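Local coordinates for RabGDI protein (Plasmodium falciparum 3D7, PDB 3P1W) that probably binds GDP-loaded Rab GTPases and slows their release of nucleotide, as Rab GDP-dissociation inhibitors do in vesicle transport, at residues A[89-94]-A[328-333]; A[26-31]-A[46-51]. One frame throughout, in Å; residues are numbered along the deposited sequence.

Interaction 1 (A[89-94]-A[328-333]); sequences VDLIPK and RCICIL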
ATOM      1  N   VAL A  89     -10.285   1.817 -12.200  1.00 23.92           N
ATOM      2  CA  VAL A  89      -9.872   0.617 -11.469  1.00 22.64           C
ATOM      3  C   VAL A  89      -8.356   0.559 -11.336  1.00 22.21           C
ATOM      4  O   VAL A  89      -7.637   0.306 -12.311  1.00 22.11           O
ATOM      5  CB  VAL A  89     -10.405  -0.639 -12.184  1.00 22.95           C
ATOM      6  CG1 VAL A  89      -9.979  -1.929 -11.434  1.00 21.29           C
ATOM      7  CG2 VAL A  89     -11.951  -0.560 -12.378  1.00 24.03           C
ATOM      8  N   ASP A  90      -7.874   0.836 -10.130  1.00 21.37           N
ATOM      9  CA  ASP A  90      -6.471   0.757  -9.830  1.00 20.99           C
ATOM     10  C   ASP A  90      -6.032  -0.710  -9.886  1.00 18.89           C
ATOM     11  O   ASP A  90      -6.699  -1.584  -9.316  1.00 19.42           O
ATOM     12  CB  ASP A  90      -6.201   1.300  -8.423  1.00 20.60           C
ATOM     13  CG  ASP A  90      -6.292   2.820  -8.325  1.00 24.31           C
ATOM     14  OD1 ASP A  90      -6.066   3.555  -9.303  1.00 24.18           O
ATOM     15  OD2 ASP A  90      -6.552   3.306  -7.215  1.00 29.15           O
ATOM     16  N   LEU A  91      -4.939  -1.002 -10.584  1.00 17.92           N
ATOM     17  CA  LEU A  91      -4.389  -2.357 -10.560  1.00 17.41           C
ATOM     18  C   LEU A  91      -3.902  -2.721  -9.148  1.00 16.88           C
ATOM     19  O   LEU A  91      -3.979  -3.871  -8.732  1.00 15.96           O
ATOM     20  CB  LEU A  91      -3.222  -2.498 -11.525  1.00 17.57           C
ATOM     21  CG  LEU A  91      -3.606  -2.425 -12.985  1.00 19.64           C
ATOM     22  CD1 LEU A  91      -2.333  -2.382 -13.845  1.00 17.50           C
ATOM     23  CD2 LEU A  91      -4.454  -3.592 -13.343  1.00 22.75           C
ATOM     24  N   ILE A  92      -3.413  -1.714  -8.423  1.00 16.36           N
ATOM     25  CA  ILE A  92      -2.823  -1.908  -7.112  1.00 15.70           C
ATOM     26  C   ILE A  92      -3.410  -0.856  -6.159  1.00 17.10           C
ATOM     27  O   ILE A  92      -2.758   0.157  -5.860  1.00 17.85           O
ATOM     28  CB  ILE A  92      -1.282  -1.871  -7.156  1.00 16.10           C
ATOM     29  CG1 ILE A  92      -0.728  -2.882  -8.165  1.00 15.63           C
ATOM     30  CG2 ILE A  92      -0.668  -2.139  -5.757  1.00 14.70           C
ATOM     31  CD1 ILE A  92       0.801  -2.942  -8.280  1.00 15.61           C
ATOM     32  N   PRO A  93      -4.654  -1.089  -5.694  1.00 18.27           N
ATOM     33  CA  PRO A  93      -5.310  -0.133  -4.811  1.00 19.21           C
ATOM     34  C   PRO A  93      -4.757  -0.304  -3.414  1.00 20.09           C
ATOM     35  O   PRO A  93      -4.947  -1.364  -2.760  1.00 22.20           O
ATOM     36  CB  PRO A  93      -6.785  -0.517  -4.875  1.00 20.65           C
ATOM     37  CG  PRO A  93      -6.811  -1.996  -5.225  1.00 18.15           C
ATOM     38  CD  PRO A  93      -5.535  -2.223  -6.055  1.00 17.78           C
ATOM     39  N   LYS A  94      -4.003   0.675  -2.980  1.00 18.26           N
ATOM     40  CA  LYS A  94      -3.521   0.685  -1.609  1.00 18.49           C
ATOM     41  C   LYS A  94      -4.119   1.886  -0.886  1.00 19.62           C
ATOM     42  O   LYS A  94      -3.977   3.032  -1.334  1.00 21.36           O
ATOM     43  CB  LYS A  94      -2.007   0.740  -1.584  1.00 17.94           C
ATOM     44  CG  LYS A  94      -1.338  -0.611  -1.914  1.00 16.48           C
ATOM     45  CD  LYS A  94       0.123  -0.495  -2.181  1.00 17.59           C
ATOM     46  CE  LYS A  94       0.774  -1.867  -2.471  1.00 16.68           C
ATOM     47  NZ  LYS A  94       1.143  -2.707  -1.272  1.00 15.28           N
ATOM     48  N   ARG A 328      -3.069 -10.643  -7.379  1.00 12.89           N
ATOM     49  CA  ARG A 328      -4.181  -9.751  -7.127  1.00 13.90           C
ATOM     50  C   ARG A 328      -5.347 -10.132  -8.000  1.00 14.30           C
ATOM     51  O   ARG A 328      -5.196 -10.361  -9.196  1.00 15.02           O
ATOM     52  CB  ARG A 328      -3.821  -8.265  -7.380  1.00 13.61           C
ATOM     53  CG  ARG A 328      -2.701  -7.757  -6.524  1.00 13.96           C
ATOM     54  CD  ARG A 328      -2.505  -6.265  -6.597  1.00 15.57           C
ATOM     55  NE  ARG A 328      -1.368  -5.890  -5.758  1.00 14.12           N
ATOM     56  CZ  ARG A 328      -0.081  -5.947  -6.146  1.00 16.23           C
ATOM     57  NH1 ARG A 328       0.245  -6.295  -7.382  1.00 16.43           N
ATOM     58  NH2 ARG A 328       0.882  -5.634  -5.302  1.00 15.92           N
ATOM     59  N   CYS A 329      -6.517 -10.225  -7.373  1.00 14.97           N
ATOM     60  CA  CYS A 329      -7.741 -10.585  -8.050  1.00 16.03           C
ATOM     61  C   CYS A 329      -8.728  -9.469  -7.827  1.00 17.04           C
ATOM     62  O   CYS A 329      -9.192  -9.259  -6.710  1.00 16.09           O
ATOM     63  CB  CYS A 329      -8.316 -11.900  -7.495  1.00 16.87           C
ATOM     64  SG  CYS A 329      -9.737 -12.448  -8.503  1.00 20.33           S
ATOM     65  N   ILE A 330      -9.020  -8.741  -8.902  1.00 17.37           N
ATOM     66  CA  ILE A 330     -10.034  -7.706  -8.921  1.00 18.31           C
ATOM     67  C   ILE A 330     -11.388  -8.331  -9.233  1.00 18.65           C
ATOM     68  O   ILE A 330     -11.537  -9.019 -10.249  1.00 18.02           O
ATOM     69  CB  ILE A 330      -9.684  -6.626  -9.970  1.00 18.23           C
ATOM     70  CG1 ILE A 330      -8.361  -5.933  -9.591  1.00 18.86           C
ATOM     71  CG2 ILE A 330     -10.865  -5.622 -10.133  1.00 18.79           C
ATOM     72  CD1 ILE A 330      -7.688  -5.112 -10.724  1.00 18.31           C
ATOM     73  N   CYS A 331     -12.376  -8.099  -8.359  1.00 19.28           N
ATOM     74  CA  CYS A 331     -13.684  -8.727  -8.468  1.00 20.41           C
ATOM     75  C   CYS A 331     -14.774  -7.660  -8.513  1.00 21.26           C
ATOM     76  O   CYS A 331     -14.834  -6.794  -7.635  1.00 20.83           O
ATOM     77  CB  CYS A 331     -13.975  -9.587  -7.249  1.00 21.14           C
ATOM     78  SG  CYS A 331     -12.710 -10.783  -6.841  1.00 22.00           S
ATOM     79  N   ILE A 332     -15.609  -7.714  -9.538  1.00 20.98           N
ATOM     80  CA  ILE A 332     -16.779  -6.861  -9.604  1.00 21.84           C
ATOM     81  C   ILE A 332     -17.878  -7.559  -8.831  1.00 22.74           C
ATOM     82  O   ILE A 332     -18.220  -8.711  -9.143  1.00 23.93           O
ATOM     83  CB  ILE A 332     -17.227  -6.619 -11.050  1.00 22.43           C
ATOM     84  CG1 ILE A 332     -16.191  -5.761 -11.791  1.00 22.82           C
ATOM     85  CG2 ILE A 332     -18.557  -5.883 -11.082  1.00 23.01           C
ATOM     86  CD1 ILE A 332     -16.459  -5.602 -13.271  1.00 22.28           C
ATOM     87  N   LEU A 333     -18.433  -6.851  -7.856  1.00 23.61           N
ATOM     88  CA  LEU A 333     -19.566  -7.340  -7.046  1.00 25.18           C
ATOM     89  C   LEU A 333     -20.847  -6.545  -7.304  1.00 27.45           C
ATOM     90  O   LEU A 333     -20.785  -5.367  -7.683  1.00 27.93           O
ATOM     91  CB  LEU A 333     -19.233  -7.233  -5.550  1.00 23.98           C
ATOM     92  CG  LEU A 333     -17.881  -7.731  -5.052  1.00 23.89           C
ATOM     93  CD1 LEU A 333     -17.725  -7.562  -3.533  1.00 22.21           C
ATOM     94  CD2 LEU A 333     -17.683  -9.157  -5.455  1.00 22.00           C
TER
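The closest CA atoms of the two segments, L91 CA and I330 CA, are 7.9 Å apart, and no hydrogen bond joins 89-94 to 328-333; R328 and I330 reach across to both backbone and side chains of 89-94. It is a packing of a short strand and the turn after it over one face of the large mixed sheet of this GDI fold. Strand 89-90 pairs with strand 61-62, outside that sheet. Strand 328-333 is the end of the long strand 320-333, held between strands 378-385 and 405-418.

Two alternate residues of the long strand, R328 and I330, point at the turn. I330 meets V89 and L91 with its far methyl. I330 CD1 lies 4.0 Å from V89 CG1 and 4.4 Å from L91 CD2. V89 CG1 is anti to the backbone N (chi1 180°), which directs this methyl at I330, touching CG2 as well as CD1.

R328 extends along the turn to I92 with its chain straight from CG to NE. R328 CD passes 3.5 Å from L91 O. The R328 guanidinium then lies against I92, whose CG1 sits 3.5 Å above its plane, offset toward the rim. I92 is thus an apolar cover over one face of a buried cation. R328 NH2 is satisfied by hydrogen bonds to D434 O and Y433 O. K94 NZ, 5.0 Å from R328 NH2, has its own salt bridge to D434. On the covered face the nearest methyl is I92 CD1, 3.5 Å from R328 NH1.

Interaction 2 (A[26-31]-A[46-51]); sequences LGTGLK and ILVLDR
T28 and D50 meet at the tight end of this contact, where D50 OD2 accepts from T28 OG1 at 2.7 Å through its anti lone pair. D50 OD2 also takes a weak bond from T28 N at 3.1 Å. D50 CG is anti to the backbone N (chi1 -164°), and this swings the carboxylate toward the loop. The other oxygen, OD1, is bonded to N52 N. Both oxygens are therefore used, which would probably keep the group from rotating. T28 OG1 is also bonded to G56 N.

Beside this polar grip, T28 CG2 packs 3.6 Å from V48 CG1, the two side chains crossing at a slant.

The segments belong to a beta-alpha-beta unit: parallel strands 20-26 and 46-49 joined by helix 30-41. Its glycine-bearing turn and the acid after the second strand are as in the dinucleotide-binding Rossmann-type folds to which GDI is related. L26 and L49 are parallel bridge partners. G27 N bonds to L49 O at 2.8 Å, nearly straight at 170°. G27 has a positive phi of 103°, a backbone shape in which any side chain would be strained against the L26 carbonyl. G27 O is buried and has no partner in the model.

The looser side is apolar. Here the L26 and L49 side chains run alongside each other on one face of the sheet, without any polar bond between them. Their closest approach is from the branch methyl L26 CD2 to L49 CB, at 4.0 Å.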
ATOM      1  N   LEU A  26      12.618   6.630 -14.805  1.00 22.66           N
ATOM      2  CA  LEU A  26      12.030   5.794 -15.825  1.00 22.55           C
ATOM      3  C   LEU A  26      10.859   5.041 -15.190  1.00 22.28           C
ATOM      4  O   LEU A  26      11.059   4.327 -14.212  1.00 22.58           O
ATOM      5  CB  LEU A  26      13.059   4.813 -16.373  1.00 21.90           C
ATOM      6  CG  LEU A  26      14.371   5.429 -16.872  1.00 24.53           C
ATOM      7  CD1 LEU A  26      15.284   4.322 -17.349  1.00 23.79           C
ATOM      8  CD2 LEU A  26      14.120   6.443 -17.967  1.00 23.60           C
ATOM      9  N   GLY A  27       9.666   5.224 -15.754  1.00 22.72           N
ATOM     10  CA  GLY A  27       8.421   4.648 -15.231  1.00 22.06           C
ATOM     11  C   GLY A  27       7.656   5.736 -14.503  1.00 23.00           C
ATOM     12  O   GLY A  27       8.277   6.613 -13.890  1.00 24.44           O
ATOM     13  N   THR A  28       6.323   5.706 -14.593  1.00 22.40           N
ATOM     14  CA  THR A  28       5.470   6.609 -13.825  1.00 22.50           C
ATOM     15  C   THR A  28       4.591   5.856 -12.792  1.00 22.14           C
ATOM     16  O   THR A  28       3.523   6.340 -12.419  1.00 22.44           O
ATOM     17  CB  THR A  28       4.644   7.557 -14.722  1.00 23.15           C
ATOM     18  OG1 THR A  28       3.851   6.817 -15.657  1.00 23.85           O
ATOM     19  CG2 THR A  28       5.610   8.527 -15.524  1.00 24.18           C
ATOM     20  N   GLY A  29       5.115   4.747 -12.268  1.00 21.25           N
ATOM     21  CA  GLY A  29       4.522   4.101 -11.094  1.00 21.19           C
ATOM     22  C   GLY A  29       4.503   5.135  -9.988  1.00 21.32           C
ATOM     23  O   GLY A  29       5.214   6.166 -10.049  1.00 21.80           O
ATOM     24  N   LEU A  30       3.673   4.882  -8.992  1.00 19.27           N
ATOM     25  CA  LEU A  30       3.473   5.794  -7.883  1.00 20.68           C
ATOM     26  C   LEU A  30       4.774   6.183  -7.205  1.00 20.15           C
ATOM     27  O   LEU A  30       5.030   7.377  -6.990  1.00 21.36           O
ATOM     28  CB  LEU A  30       2.475   5.185  -6.865  1.00 20.37           C
ATOM     29  CG  LEU A  30       1.037   5.074  -7.371  1.00 23.35           C
ATOM     30  CD1 LEU A  30       0.192   4.326  -6.321  1.00 23.50           C
ATOM     31  CD2 LEU A  30       0.450   6.449  -7.690  1.00 25.82           C
ATOM     32  N   LYS A  31       5.632   5.214  -6.903  1.00 19.69           N
ATOM     33  CA  LYS A  31       6.905   5.539  -6.249  1.00 19.99           C
ATOM     34  C   LYS A  31       7.763   6.520  -7.083  1.00 21.37           C
ATOM     35  O   LYS A  31       8.319   7.484  -6.545  1.00 22.61           O
ATOM     36  CB  LYS A  31       7.718   4.289  -5.979  1.00 19.97           C
ATOM     37  CG  LYS A  31       7.142   3.324  -4.902  1.00 20.43           C
ATOM     38  CD  LYS A  31       7.937   2.024  -4.940  1.00 19.79           C
ATOM     39  CE  LYS A  31       7.473   1.008  -3.963  1.00 21.68           C
ATOM     40  NZ  LYS A  31       8.395  -0.156  -3.886  1.00 19.40           N
ATOM     41  N   ILE A  46      15.106  17.383 -13.445  1.00 38.75           N
ATOM     42  CA  ILE A  46      14.721  16.004 -13.727  1.00 36.85           C
ATOM     43  C   ILE A  46      14.014  15.856 -15.067  1.00 36.19           C
ATOM     44  O   ILE A  46      13.435  16.815 -15.596  1.00 37.18           O
ATOM     45  CB  ILE A  46      13.781  15.421 -12.613  1.00 34.87           C
ATOM     46  CG1 ILE A  46      12.383  16.066 -12.642  1.00 35.50           C
ATOM     47  CG2 ILE A  46      14.403  15.594 -11.239  1.00 36.44           C
ATOM     48  CD1 ILE A  46      11.371  15.456 -11.624  1.00 32.04           C
ATOM     49  N   LEU A  47      14.051  14.631 -15.582  1.00 33.78           N
ATOM     50  CA  LEU A  47      13.290  14.221 -16.759  1.00 32.70           C
ATOM     51  C   LEU A  47      12.610  12.908 -16.364  1.00 30.45           C
ATOM     52  O   LEU A  47      13.270  12.034 -15.804  1.00 29.66           O
ATOM     53  CB  LEU A  47      14.218  13.966 -17.930  1.00 32.89           C
ATOM     54  CG  LEU A  47      13.594  13.459 -19.240  1.00 33.44           C
ATOM     55  CD1 LEU A  47      12.543  14.423 -19.790  1.00 33.88           C
ATOM     56  CD2 LEU A  47      14.679  13.203 -20.300  1.00 33.92           C
ATOM     57  N   VAL A  48      11.322  12.775 -16.676  1.00 29.64           N
ATOM     58  CA  VAL A  48      10.560  11.547 -16.364  1.00 27.68           C
ATOM     59  C   VAL A  48      10.064  10.942 -17.669  1.00 27.88           C
ATOM     60  O   VAL A  48       9.378  11.640 -18.440  1.00 29.57           O
ATOM     61  CB  VAL A  48       9.375  11.864 -15.425  1.00 27.12           C
ATOM     62  CG1 VAL A  48       8.595  10.576 -15.066  1.00 25.11           C
ATOM     63  CG2 VAL A  48       9.894  12.569 -14.167  1.00 28.48           C
ATOM     64  N   LEU A  49      10.436   9.682 -17.930  1.00 26.54           N
ATOM     65  CA  LEU A  49      10.138   8.991 -19.185  1.00 26.76           C
ATOM     66  C   LEU A  49       9.412   7.694 -18.920  1.00 25.84           C
ATOM     67  O   LEU A  49       9.763   6.986 -17.974  1.00 25.76           O
ATOM     68  CB  LEU A  49      11.441   8.636 -19.922  1.00 27.10           C
ATOM     69  CG  LEU A  49      12.370   9.821 -20.167  1.00 29.82           C
ATOM     70  CD1 LEU A  49      13.618   9.352 -20.900  1.00 31.60           C
ATOM     71  CD2 LEU A  49      11.637  10.887 -20.955  1.00 28.31           C
ATOM     72  N   ASP A  50       8.452   7.358 -19.785  1.00 25.80           N
ATOM     73  CA  ASP A  50       7.717   6.109 -19.682  1.00 25.86           C
ATOM     74  C   ASP A  50       7.468   5.551 -21.073  1.00 27.03           C
ATOM     75  O   ASP A  50       7.009   6.268 -21.980  1.00 28.02           O
ATOM     76  CB  ASP A  50       6.384   6.357 -18.946  1.00 25.02           C
ATOM     77  CG  ASP A  50       5.709   5.062 -18.443  1.00 25.05           C
ATOM     78  OD1 ASP A  50       5.795   4.007 -19.096  1.00 27.22           O
ATOM     79  OD2 ASP A  50       5.114   5.130 -17.358  1.00 24.95           O
ATOM     80  N   ARG A  51       7.763   4.269 -21.246  1.00 26.84           N
ATOM     81  CA  ARG A  51       7.543   3.603 -22.523  1.00 28.54           C
ATOM     82  C   ARG A  51       6.060   3.487 -22.910  1.00 29.17           C
ATOM     83  O   ARG A  51       5.736   3.369 -24.080  1.00 30.51           O
ATOM     84  CB  ARG A  51       8.188   2.217 -22.511  1.00 28.11           C
ATOM     85  CG  ARG A  51       7.486   1.198 -21.627  1.00 28.40           C
ATOM     86  CD  ARG A  51       8.068  -0.212 -21.762  1.00 30.38           C
ATOM     87  NE  ARG A  51       9.334  -0.366 -21.057  1.00 32.29           N
ATOM     88  CZ  ARG A  51       9.470  -0.653 -19.758  1.00 30.34           C
ATOM     89  NH1 ARG A  51       8.423  -0.797 -18.963  1.00 28.78           N
ATOM     90  NH2 ARG A  51      10.681  -0.791 -19.246  1.00 31.30           N
TER

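Interaction 2 lies where strands 20-26 and 46-49 pair, while interaction 1 joins the 61-62/89-90 strand pair to strand 320-333. Their centres are about 22 Å apart. Their nearest atoms are about 5 Å apart and do not touch. Along the chain they are in series, 26-31 with 46-51 closing before 89-94 begins. Y433 lies between them: its side chain touches I92 of interaction 1, and its hydroxyl bonds K31 N of interaction 2. The residues after D50 connect them too. There T59 OG1 bonds L30 N, and A60 and L62 pair with L91 and V89. Interaction 1 has no hydrogen bond across it, whereas interaction 2 is bonded through backbone and carboxylate.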